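Local coordinates for protein luciferase-like monooxygenase (Streptomyces bottropensis, PDB 7BIP) that probably acts as a monooxygenase in the biosynthesis of rishirilide, a tricyclic aromatic type II polyketide, at residues H38-Y46 / S54-A62; R27-F37 / F332-A343. One frame throughout, in Å; residues are numbered along the deposited sequence.

Interaction 1. Residues H38-Y46 / S54-A62; sequences HHVKTVEHY and SPDPVTFLA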
loop_
_atom_site.group_PDB
_atom_site.type_symbol
_atom_site.label_atom_id
_atom_site.label_comp_id
_atom_site.label_asym_id
_atom_site.label_seq_id
_atom_site.Cartn_x
_atom_site.Cartn_y
_atom_site.Cartn_z
ATOM N N HIS A 38 -0.478 -13.555 17.606
ATOM C CA HIS A 38 0.686 -12.671 17.686
ATOM C C HIS A 38 0.779 -11.724 16.489
ATOM O O HIS A 38 1.161 -10.559 16.650
ATOM C CB HIS A 38 1.956 -13.524 17.804
ATOM C CG HIS A 38 3.229 -12.739 17.730
ATOM N ND1 HIS A 38 4.028 -12.724 16.607
ATOM C CD2 HIS A 38 3.844 -11.950 18.642
ATOM C CE1 HIS A 38 5.083 -11.958 16.830
ATOM N NE2 HIS A 38 4.992 -11.475 18.056
ATOM N N HIS A 39 0.441 -12.191 15.290
ATOM C CA HIS A 39 0.667 -11.388 14.090
ATOM C C HIS A 39 -0.266 -11.834 12.971
ATOM O O HIS A 39 -0.912 -12.881 13.049
ATOM C CB HIS A 39 2.126 -11.484 13.627
ATOM C CG HIS A 39 2.513 -12.849 13.151
ATOM N ND1 HIS A 39 3.237 -13.724 13.927
ATOM C CD2 HIS A 39 2.286 -13.486 11.975
ATOM C CE1 HIS A 39 3.436 -14.846 13.255
ATOM N NE2 HIS A 39 2.869 -14.727 12.068
ATOM N N VAL A 40 -0.315 -11.005 11.924
ATOM C CA VAL A 40 -0.922 -11.318 10.633
ATOM C C VAL A 40 0.160 -11.131 9.571
ATOM O O VAL A 40 0.793 -10.069 9.506
ATOM C CB VAL A 40 -2.133 -10.408 10.329
ATOM C CG1 VAL A 40 -2.659 -10.673 8.923
ATOM C CG2 VAL A 40 -3.249 -10.625 11.368
ATOM N N LYS A 41 0.377 -12.155 8.753
ATOM C CA LYS A 41 1.416 -12.144 7.730
ATOM C C LYS A 41 0.766 -12.297 6.358
ATOM O O LYS A 41 -0.286 -12.918 6.232
ATOM C CB LYS A 41 2.420 -13.296 7.984
ATOM C CG LYS A 41 3.508 -13.485 6.927
ATOM C CD LYS A 41 4.479 -14.589 7.364
ATOM C CE LYS A 41 5.382 -14.133 8.503
ATOM N NZ LYS A 41 6.099 -15.329 9.084
ATOM N N THR A 42 1.368 -11.706 5.327
ATOM C CA THR A 42 0.992 -12.066 3.966
ATOM C C THR A 42 2.215 -11.930 3.069
ATOM O O THR A 42 3.303 -11.562 3.520
ATOM C CB THR A 42 -0.202 -11.239 3.463
ATOM O OG1 THR A 42 -0.741 -11.872 2.292
ATOM C CG2 THR A 42 0.220 -9.815 3.111
ATOM N N VAL A 43 2.015 -12.203 1.777
ATOM C CA VAL A 43 3.103 -12.510 0.858
ATOM C C VAL A 43 3.106 -11.524 -0.313
ATOM O O VAL A 43 2.213 -10.693 -0.460
ATOM C CB VAL A 43 2.997 -13.951 0.333
ATOM C CG1 VAL A 43 2.758 -14.897 1.493
ATOM C CG2 VAL A 43 1.860 -14.043 -0.678
ATOM N N GLU A 44 4.142 -11.631 -1.151
ATOM C CA GLU A 44 4.232 -10.881 -2.407
ATOM C C GLU A 44 4.449 -11.866 -3.548
ATOM O O GLU A 44 5.454 -12.586 -3.562
ATOM C CB GLU A 44 5.380 -9.864 -2.386
ATOM C CG GLU A 44 5.473 -9.035 -3.675
ATOM C CD GLU A 44 6.575 -7.992 -3.639
ATOM O OE1 GLU A 44 7.146 -7.767 -2.551
ATOM O OE2 GLU A 44 6.878 -7.400 -4.704
ATOM N N HIS A 45 3.521 -11.884 -4.509
ATOM C CA HIS A 45 3.655 -12.714 -5.706
ATOM C C HIS A 45 2.863 -12.089 -6.847
ATOM O O HIS A 45 1.918 -11.331 -6.623
ATOM C CB HIS A 45 3.160 -14.140 -5.481
ATOM C CG HIS A 45 4.207 -15.058 -4.947
ATOM N ND1 HIS A 45 5.404 -15.274 -5.594
ATOM C CD2 HIS A 45 4.251 -15.793 -3.812
ATOM C CE1 HIS A 45 6.135 -16.118 -4.890
ATOM N NE2 HIS A 45 5.462 -16.443 -3.800
ATOM N N TYR A 46 3.237 -12.445 -8.084
ATOM C CA TYR A 46 2.632 -11.855 -9.276
ATOM C C TYR A 46 2.129 -12.918 -10.248
ATOM O O TYR A 46 2.787 -13.943 -10.457
ATOM C CB TYR A 46 3.628 -10.947 -10.014
ATOM C CG TYR A 46 4.186 -9.851 -9.149
ATOM C CD1 TYR A 46 3.631 -8.575 -9.160
ATOM C CD2 TYR A 46 5.264 -10.093 -8.307
ATOM C CE1 TYR A 46 4.150 -7.561 -8.350
ATOM C CE2 TYR A 46 5.790 -9.099 -7.504
ATOM C CZ TYR A 46 5.229 -7.837 -7.528
ATOM O OH TYR A 46 5.762 -6.856 -6.721
ATOM N N SER A 54 -1.853 -11.195 -4.200
ATOM C CA SER A 54 -1.104 -10.293 -3.330
ATOM C C SER A 54 0.189 -9.818 -3.998
ATOM O O SER A 54 1.294 -10.176 -3.570
ATOM C CB SER A 54 -0.821 -10.965 -1.990
ATOM O OG SER A 54 -0.248 -10.004 -1.111
ATOM N N PRO A 55 0.087 -8.961 -5.022
ATOM C CA PRO A 55 1.305 -8.362 -5.605
ATOM C C PRO A 55 1.950 -7.314 -4.711
ATOM O O PRO A 55 3.111 -6.959 -4.958
ATOM C CB PRO A 55 0.797 -7.737 -6.915
ATOM C CG PRO A 55 -0.663 -7.449 -6.655
ATOM C CD PRO A 55 -1.136 -8.563 -5.748
ATOM N N ASP A 56 1.257 -6.838 -3.679
ATOM C CA ASP A 56 1.789 -5.790 -2.803
ATOM C C ASP A 56 1.298 -6.045 -1.380
ATOM O O ASP A 56 0.215 -5.593 -0.992
ATOM C CB ASP A 56 1.362 -4.402 -3.281
ATOM C CG ASP A 56 2.161 -3.295 -2.649
ATOM O OD1 ASP A 56 3.310 -3.065 -3.075
ATOM O OD2 ASP A 56 1.637 -2.645 -1.732
ATOM N N PRO A 57 2.079 -6.777 -0.578
ATOM C CA PRO A 57 1.631 -7.093 0.789
ATOM C C PRO A 57 1.397 -5.862 1.639
ATOM O O PRO A 57 0.520 -5.887 2.511
ATOM C CB PRO A 57 2.783 -7.947 1.345
ATOM C CG PRO A 57 3.964 -7.589 0.482
ATOM C CD PRO A 57 3.380 -7.391 -0.879
ATOM N N VAL A 58 2.154 -4.786 1.413
ATOM C CA VAL A 58 1.977 -3.581 2.218
ATOM C C VAL A 58 0.558 -3.039 2.076
ATOM O O VAL A 58 -0.009 -2.510 3.036
ATOM C CB VAL A 58 3.035 -2.529 1.830
ATOM C CG1 VAL A 58 2.712 -1.154 2.435
ATOM C CG2 VAL A 58 4.403 -3.005 2.262
ATOM N N THR A 59 -0.036 -3.144 0.871
ATOM C CA THR A 59 -1.386 -2.613 0.664
ATOM C C THR A 59 -2.403 -3.371 1.508
ATOM O O THR A 59 -3.254 -2.757 2.168
ATOM C CB THR A 59 -1.767 -2.681 -0.823
ATOM O OG1 THR A 59 -0.878 -1.847 -1.578
ATOM C CG2 THR A 59 -3.204 -2.191 -1.053
ATOM N N PHE A 60 -2.301 -4.705 1.538
ATOM C CA PHE A 60 -3.178 -5.465 2.423
ATOM C C PHE A 60 -2.877 -5.173 3.890
ATOM O O PHE A 60 -3.795 -5.000 4.704
ATOM C CB PHE A 60 -3.055 -6.967 2.168
ATOM C CG PHE A 60 -3.817 -7.778 3.172
ATOM C CD1 PHE A 60 -5.189 -7.916 3.044
ATOM C CD2 PHE A 60 -3.182 -8.337 4.273
ATOM C CE1 PHE A 60 -5.934 -8.626 3.981
ATOM C CE2 PHE A 60 -3.914 -9.059 5.222
ATOM C CZ PHE A 60 -5.296 -9.202 5.069
ATOM N N LEU A 61 -1.596 -5.173 4.264
ATOM C CA LEU A 61 -1.273 -5.028 5.683
ATOM C C LEU A 61 -1.643 -3.643 6.227
ATOM O O LEU A 61 -1.912 -3.513 7.421
ATOM C CB LEU A 61 0.206 -5.327 5.921
ATOM C CG LEU A 61 0.609 -6.784 5.675
ATOM C CD1 LEU A 61 2.126 -6.902 5.678
ATOM C CD2 LEU A 61 -0.042 -7.739 6.694
ATOM N N ALA A 62 -1.672 -2.599 5.387
ATOM C CA ALA A 62 -2.146 -1.304 5.879
ATOM C C ALA A 62 -3.636 -1.352 6.206
ATOM O O ALA A 62 -4.074 -0.809 7.233
ATOM C CB ALA A 62 -1.845 -0.212 4.852
HETATM O O HOH W 1 -2.381 -9.941 0.720
#
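One face of the Tyr46 ring lies against Pro55, whose CA sits 4.0 Å above the ring plane near its rim. The Phe60 ring receives CG1 of Val40 at its edge, near its plane, while CG2 of Thr42 approaches it obliquely. Strand 39-42 and helix 57-67 belong to one beta-alpha-beta unit of the TIM barrel, and the Val40, Thr42 and Phe60 side chains pack between them. Thr42 CG2 also reaches CB of Pro57 at 3.6 Å. Past the strand, the start and end of the connecting loop come together: His45 N donates to Ser54 O (3.0 Å, 161°) from above the carbonyl plane. Glu44, extended with CG anti to its backbone N (chi1 -178°), passes Pro57 CD with CB at 3.5 Å and Pro55 O with CG at 3.4 Å; OE1 accepts from the amide of Leu79 and OE2 from Tyr46 OH, a very short bond. Were Glu44 an alanine, that amide and the Tyr46 hydroxyl would probably lose their acceptor, and a gap open beside the Pro55 carbonyl. Ser54 OG donates to Val43 O over 2.6 Å, tilted 27° from the carbonyl plane. One water donates to Ser54 OG and to Thr42 OG1, which also bonds Leu7 O.

Interaction 2. Residues R27-F37 / F332-A343; sequences RLAELADELGF and FEESARTMRLFA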
loop_
_atom_site.group_PDB
_atom_site.type_symbol
_atom_site.label_atom_id
_atom_site.label_comp_id
_atom_site.label_asym_id
_atom_site.label_seq_id
_atom_site.Cartn_x
_atom_site.Cartn_y
_atom_site.Cartn_z
ATOM N N ARG A 27 -11.372 -9.929 7.624
ATOM C CA ARG A 27 -12.104 -10.426 8.786
ATOM C C ARG A 27 -11.269 -11.429 9.578
ATOM O O ARG A 27 -11.339 -11.452 10.815
ATOM C CB ARG A 27 -13.431 -11.044 8.345
ATOM C CG ARG A 27 -14.279 -11.634 9.472
ATOM C CD ARG A 27 -14.476 -10.652 10.618
ATOM N NE ARG A 27 -14.991 -11.334 11.812
ATOM C CZ ARG A 27 -14.818 -10.898 13.052
ATOM N NH1 ARG A 27 -14.150 -9.774 13.276
ATOM N NH2 ARG A 27 -15.315 -11.586 14.072
ATOM N N LEU A 28 -10.462 -12.257 8.889
ATOM C CA LEU A 28 -9.562 -13.158 9.608
ATOM C C LEU A 28 -8.486 -12.380 10.361
ATOM O O LEU A 28 -8.072 -12.782 11.458
ATOM C CB LEU A 28 -8.927 -14.163 8.644
ATOM C CG LEU A 28 -9.926 -15.137 8.004
ATOM C CD1 LEU A 28 -9.295 -15.889 6.860
ATOM C CD2 LEU A 28 -10.479 -16.119 9.032
ATOM N N ALA A 29 -8.000 -11.286 9.775
ATOM C CA ALA A 29 -7.083 -10.408 10.498
ATOM C C ALA A 29 -7.737 -9.843 11.758
ATOM O O ALA A 29 -7.102 -9.781 12.820
ATOM C CB ALA A 29 -6.614 -9.282 9.574
ATOM N N GLU A 30 -9.008 -9.432 11.661
ATOM C CA GLU A 30 -9.752 -8.986 12.846
ATOM C C GLU A 30 -9.886 -10.103 13.873
ATOM O O GLU A 30 -9.738 -9.871 15.078
ATOM C CB GLU A 30 -11.141 -8.491 12.436
ATOM C CG GLU A 30 -11.132 -7.159 11.661
ATOM C CD GLU A 30 -12.495 -6.826 11.057
ATOM O OE1 GLU A 30 -13.444 -7.607 11.257
ATOM O OE2 GLU A 30 -12.632 -5.780 10.387
ATOM N N LEU A 31 -10.181 -11.320 13.411
ATOM C CA LEU A 31 -10.291 -12.443 14.335
ATOM C C LEU A 31 -8.952 -12.750 14.997
ATOM O O LEU A 31 -8.905 -13.087 16.185
ATOM C CB LEU A 31 -10.845 -13.661 13.596
ATOM C CG LEU A 31 -11.283 -14.828 14.479
ATOM C CD1 LEU A 31 -12.518 -14.450 15.300
ATOM C CD2 LEU A 31 -11.575 -16.053 13.615
ATOM N N ALA A 32 -7.846 -12.640 14.252
ATOM C CA ALA A 32 -6.527 -12.783 14.870
ATOM C C ALA A 32 -6.351 -11.783 16.013
ATOM O O ALA A 32 -5.868 -12.129 17.101
ATOM C CB ALA A 32 -5.437 -12.589 13.811
ATOM N N ASP A 33 -6.728 -10.529 15.765
ATOM C CA ASP A 33 -6.693 -9.489 16.793
ATOM C C ASP A 33 -7.529 -9.882 18.010
ATOM O O ASP A 33 -7.053 -9.848 19.150
ATOM C CB ASP A 33 -7.199 -8.183 16.175
ATOM C CG ASP A 33 -6.648 -6.940 16.851
ATOM O OD1 ASP A 33 -5.472 -6.950 17.255
ATOM O OD2 ASP A 33 -7.398 -5.945 16.940
ATOM N N GLU A 34 -8.779 -10.278 17.778
ATOM C CA GLU A 34 -9.707 -10.544 18.874
ATOM C C GLU A 34 -9.273 -11.750 19.695
ATOM O O GLU A 34 -9.387 -11.741 20.925
ATOM C CB GLU A 34 -11.112 -10.769 18.321
ATOM C CG GLU A 34 -11.700 -9.572 17.582
ATOM C CD GLU A 34 -12.889 -9.948 16.704
ATOM O OE1 GLU A 34 -13.352 -11.109 16.783
ATOM O OE2 GLU A 34 -13.363 -9.077 15.941
ATOM N N LEU A 35 -8.765 -12.792 19.030
ATOM C CA LEU A 35 -8.468 -14.053 19.702
ATOM C C LEU A 35 -7.097 -14.074 20.363
ATOM O O LEU A 35 -6.803 -15.031 21.083
ATOM C CB LEU A 35 -8.571 -15.225 18.715
ATOM C CG LEU A 35 -9.963 -15.536 18.154
ATOM C CD1 LEU A 35 -9.889 -16.671 17.139
ATOM C CD2 LEU A 35 -10.921 -15.891 19.289
ATOM N N GLY A 36 -6.259 -13.063 20.144
ATOM C CA GLY A 36 -4.984 -12.990 20.831
ATOM C C GLY A 36 -3.808 -13.581 20.091
ATOM O O GLY A 36 -2.793 -13.894 20.723
ATOM N N PHE A 37 -3.912 -13.755 18.777
ATOM C CA PHE A 37 -2.778 -14.199 17.984
ATOM C C PHE A 37 -1.697 -13.122 17.932
ATOM O O PHE A 37 -1.941 -11.936 18.187
ATOM C CB PHE A 37 -3.237 -14.575 16.573
ATOM C CG PHE A 37 -3.968 -15.893 16.515
ATOM C CD1 PHE A 37 -3.268 -17.072 16.320
ATOM C CD2 PHE A 37 -5.350 -15.953 16.688
ATOM C CE1 PHE A 37 -3.920 -18.295 16.275
ATOM C CE2 PHE A 37 -6.017 -17.192 16.639
ATOM C CZ PHE A 37 -5.291 -18.357 16.435
ATOM N N PHE A 332 -14.556 -19.336 4.262
ATOM C CA PHE A 332 -14.123 -18.506 5.374
ATOM C C PHE A 332 -14.432 -19.180 6.706
ATOM O O PHE A 332 -13.620 -19.137 7.635
ATOM C CB PHE A 332 -14.793 -17.128 5.285
ATOM C CG PHE A 332 -14.803 -16.378 6.585
ATOM C CD1 PHE A 332 -13.724 -15.582 6.945
ATOM C CD2 PHE A 332 -15.882 -16.475 7.455
ATOM C CE1 PHE A 332 -13.726 -14.903 8.148
ATOM C CE2 PHE A 332 -15.881 -15.807 8.667
ATOM C CZ PHE A 332 -14.806 -15.017 9.013
ATOM N N GLU A 333 -15.602 -19.822 6.815
ATOM C CA GLU A 333 -16.010 -20.386 8.100
ATOM C C GLU A 333 -15.039 -21.466 8.570
ATOM O O GLU A 333 -14.875 -21.670 9.782
ATOM C CB GLU A 333 -17.435 -20.949 7.999
ATOM C CG GLU A 333 -18.523 -19.896 7.797
ATOM C CD GLU A 333 -18.556 -19.313 6.382
ATOM O OE1 GLU A 333 -17.932 -19.892 5.463
ATOM O OE2 GLU A 333 -19.214 -18.267 6.195
ATOM N N GLU A 334 -14.389 -22.158 7.631
ATOM C CA GLU A 334 -13.419 -23.192 7.980
ATOM C C GLU A 334 -12.101 -22.575 8.430
ATOM O O GLU A 334 -11.486 -23.050 9.392
ATOM C CB GLU A 334 -13.210 -24.136 6.791
ATOM C CG GLU A 334 -14.373 -25.129 6.632
ATOM C CD GLU A 334 -14.291 -25.991 5.384
ATOM O OE1 GLU A 334 -13.175 -26.360 4.962
ATOM O OE2 GLU A 334 -15.365 -26.294 4.819
ATOM N N SER A 335 -11.656 -21.511 7.757
ATOM C CA SER A 335 -10.491 -20.783 8.252
ATOM C C SER A 335 -10.749 -20.225 9.650
ATOM O O SER A 335 -9.888 -20.288 10.537
ATOM C CB SER A 335 -10.142 -19.649 7.293
ATOM O OG SER A 335 -9.904 -20.162 5.987
ATOM N N ALA A 336 -11.938 -19.680 9.865
ATOM C CA ALA A 336 -12.266 -19.105 11.163
ATOM C C ALA A 336 -12.355 -20.184 12.238
ATOM O O ALA A 336 -11.921 -19.971 13.376
ATOM C CB ALA A 336 -13.581 -18.330 11.059
ATOM N N ARG A 337 -12.903 -21.354 11.887
ATOM C CA ARG A 337 -12.955 -22.470 12.833
ATOM C C ARG A 337 -11.555 -22.896 13.250
ATOM O O ARG A 337 -11.299 -23.131 14.438
ATOM C CB ARG A 337 -13.711 -23.656 12.224
ATOM C CG ARG A 337 -13.651 -24.912 13.099
ATOM C CD ARG A 337 -14.519 -26.037 12.529
ATOM N NE ARG A 337 -13.975 -26.557 11.289
ATOM C CZ ARG A 337 -14.502 -27.575 10.619
ATOM N NH1 ARG A 337 -15.610 -28.166 11.078
ATOM N NH2 ARG A 337 -13.938 -27.984 9.496
ATOM N N THR A 338 -10.633 -22.990 12.283
ATOM C CA THR A 338 -9.249 -23.320 12.598
ATOM C C THR A 338 -8.687 -22.342 13.613
ATOM O O THR A 338 -8.065 -22.742 14.605
ATOM C CB THR A 338 -8.395 -23.301 11.325
ATOM O OG1 THR A 338 -8.747 -24.405 10.485
ATOM C CG2 THR A 338 -6.902 -23.392 11.664
ATOM N N MET A 339 -8.910 -21.042 13.387
ATOM C CA MET A 339 -8.358 -20.050 14.297
ATOM C C MET A 339 -9.019 -20.131 15.666
ATOM O O MET A 339 -8.335 -20.031 16.691
ATOM C CB MET A 339 -8.499 -18.654 13.698
ATOM C CG MET A 339 -7.591 -18.439 12.498
ATOM S SD MET A 339 -7.955 -16.867 11.712
ATOM C CE MET A 339 -7.492 -15.718 13.000
ATOM N N ARG A 340 -10.343 -20.325 15.704
ATOM C CA ARG A 340 -11.040 -20.402 16.987
ATOM C C ARG A 340 -10.606 -21.627 17.786
ATOM O O ARG A 340 -10.417 -21.538 19.005
ATOM C CB ARG A 340 -12.552 -20.406 16.766
ATOM C CG ARG A 340 -13.079 -19.063 16.283
ATOM C CD ARG A 340 -14.581 -18.908 16.473
ATOM N NE ARG A 340 -15.006 -17.554 16.118
ATOM C CZ ARG A 340 -15.562 -17.227 14.956
ATOM N NH1 ARG A 340 -15.774 -18.160 14.035
ATOM N NH2 ARG A 340 -15.911 -15.968 14.717
ATOM N N LEU A 341 -10.429 -22.775 17.123
ATOM C CA LEU A 341 -9.992 -23.967 17.844
ATOM C C LEU A 341 -8.564 -23.806 18.349
ATOM O O LEU A 341 -8.243 -24.216 19.469
ATOM C CB LEU A 341 -10.112 -25.201 16.945
ATOM C CG LEU A 341 -11.529 -25.722 16.694
ATOM C CD1 LEU A 341 -11.508 -26.826 15.620
ATOM C CD2 LEU A 341 -12.181 -26.230 17.978
ATOM N N PHE A 342 -7.694 -23.203 17.535
ATOM C CA PHE A 342 -6.327 -22.975 17.975
ATOM C C PHE A 342 -6.301 -22.040 19.172
ATOM O O PHE A 342 -5.568 -22.273 20.135
ATOM C CB PHE A 342 -5.487 -22.403 16.830
ATOM C CG PHE A 342 -4.007 -22.551 17.033
ATOM C CD1 PHE A 342 -3.305 -23.570 16.404
ATOM C CD2 PHE A 342 -3.312 -21.682 17.865
ATOM C CE1 PHE A 342 -1.941 -23.715 16.599
ATOM C CE2 PHE A 342 -1.944 -21.830 18.052
ATOM C CZ PHE A 342 -1.268 -22.848 17.426
ATOM N N ALA A 343 -7.107 -20.980 19.129
ATOM C CA ALA A 343 -7.106 -20.008 20.216
ATOM C C ALA A 343 -7.619 -20.618 21.515
ATOM O O ALA A 343 -7.086 -20.336 22.595
ATOM C CB ALA A 343 -7.944 -18.793 19.822
#
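Met339 inserts its side chain into the hole formed by Leu28, Leu31, Ala32 and Leu35. Its CB rests 4.0 Å from CD2 of Leu31 and approaches the Phe37 ring at CE2. Farther out, SD lies against CD2 of Leu28 at 3.8 Å. A bend about the CG-SD bond (chi3 65°) turns the methyl CE onto the helix backbone, where it meets N of Ala32 at 3.3 Å, with Leu28 O, Ala32 CB and Leu31 CB close by. Leu28 returns the knobs-into-holes packing: it sits among Phe332, Ser335, Ala336 and Met339, and its CD2 meets CE1 of Phe332 at 3.6 Å. The two helices follow the paired barrel strands 2-6 and 320-324, and lie next to each other in the outer layer where the TIM barrel closes on itself; the axes of 27-35 and 332-343 run nearly parallel, 11° apart, and approach to 10.5 Å. At one end Arg27 lays CG against CZ of Phe332 (3.5 Å), while its NH1 forms salt bridges with Glu30 and Glu34, both in the guanidinium plane. At the other end the helix stops in a Schellman motif at Gly36, after which Phe37 turns back to the neighbouring helix. The edge of its ring points at the carbonyl of Met339, CZ to O 3.5 Å, and its CE1 meets CD2 of Phe342 obliquely. CB of Leu35 touches CB of Ala343 at 3.8 Å.

Val40 joins the two contacts, whose centres are about 17 Å apart. While its CG1 belongs to interaction 1, its CG2 packs on CB of Ala32 at 3.8 Å and on CA of Ala29 at 3.9 Å, on the helix of residues 27-35 in interaction 2. Helix 18-35 leads directly into strand 39-42, and the strand packs through Val40 on helix 18-35 and on helix 57-67. Lys41, a calcium-binding residue in a crystal structure of this protein, has a side chain that sets out away from 54-62, and its NZ is hydrogen-bonded to Ser322 OG and His229 ND1. Glu23, another such residue, has its side chain about 6 Å from that of Arg27 and about 9 Å from that of Phe60; neither Lys41 nor Glu23 carries calcium in this chain.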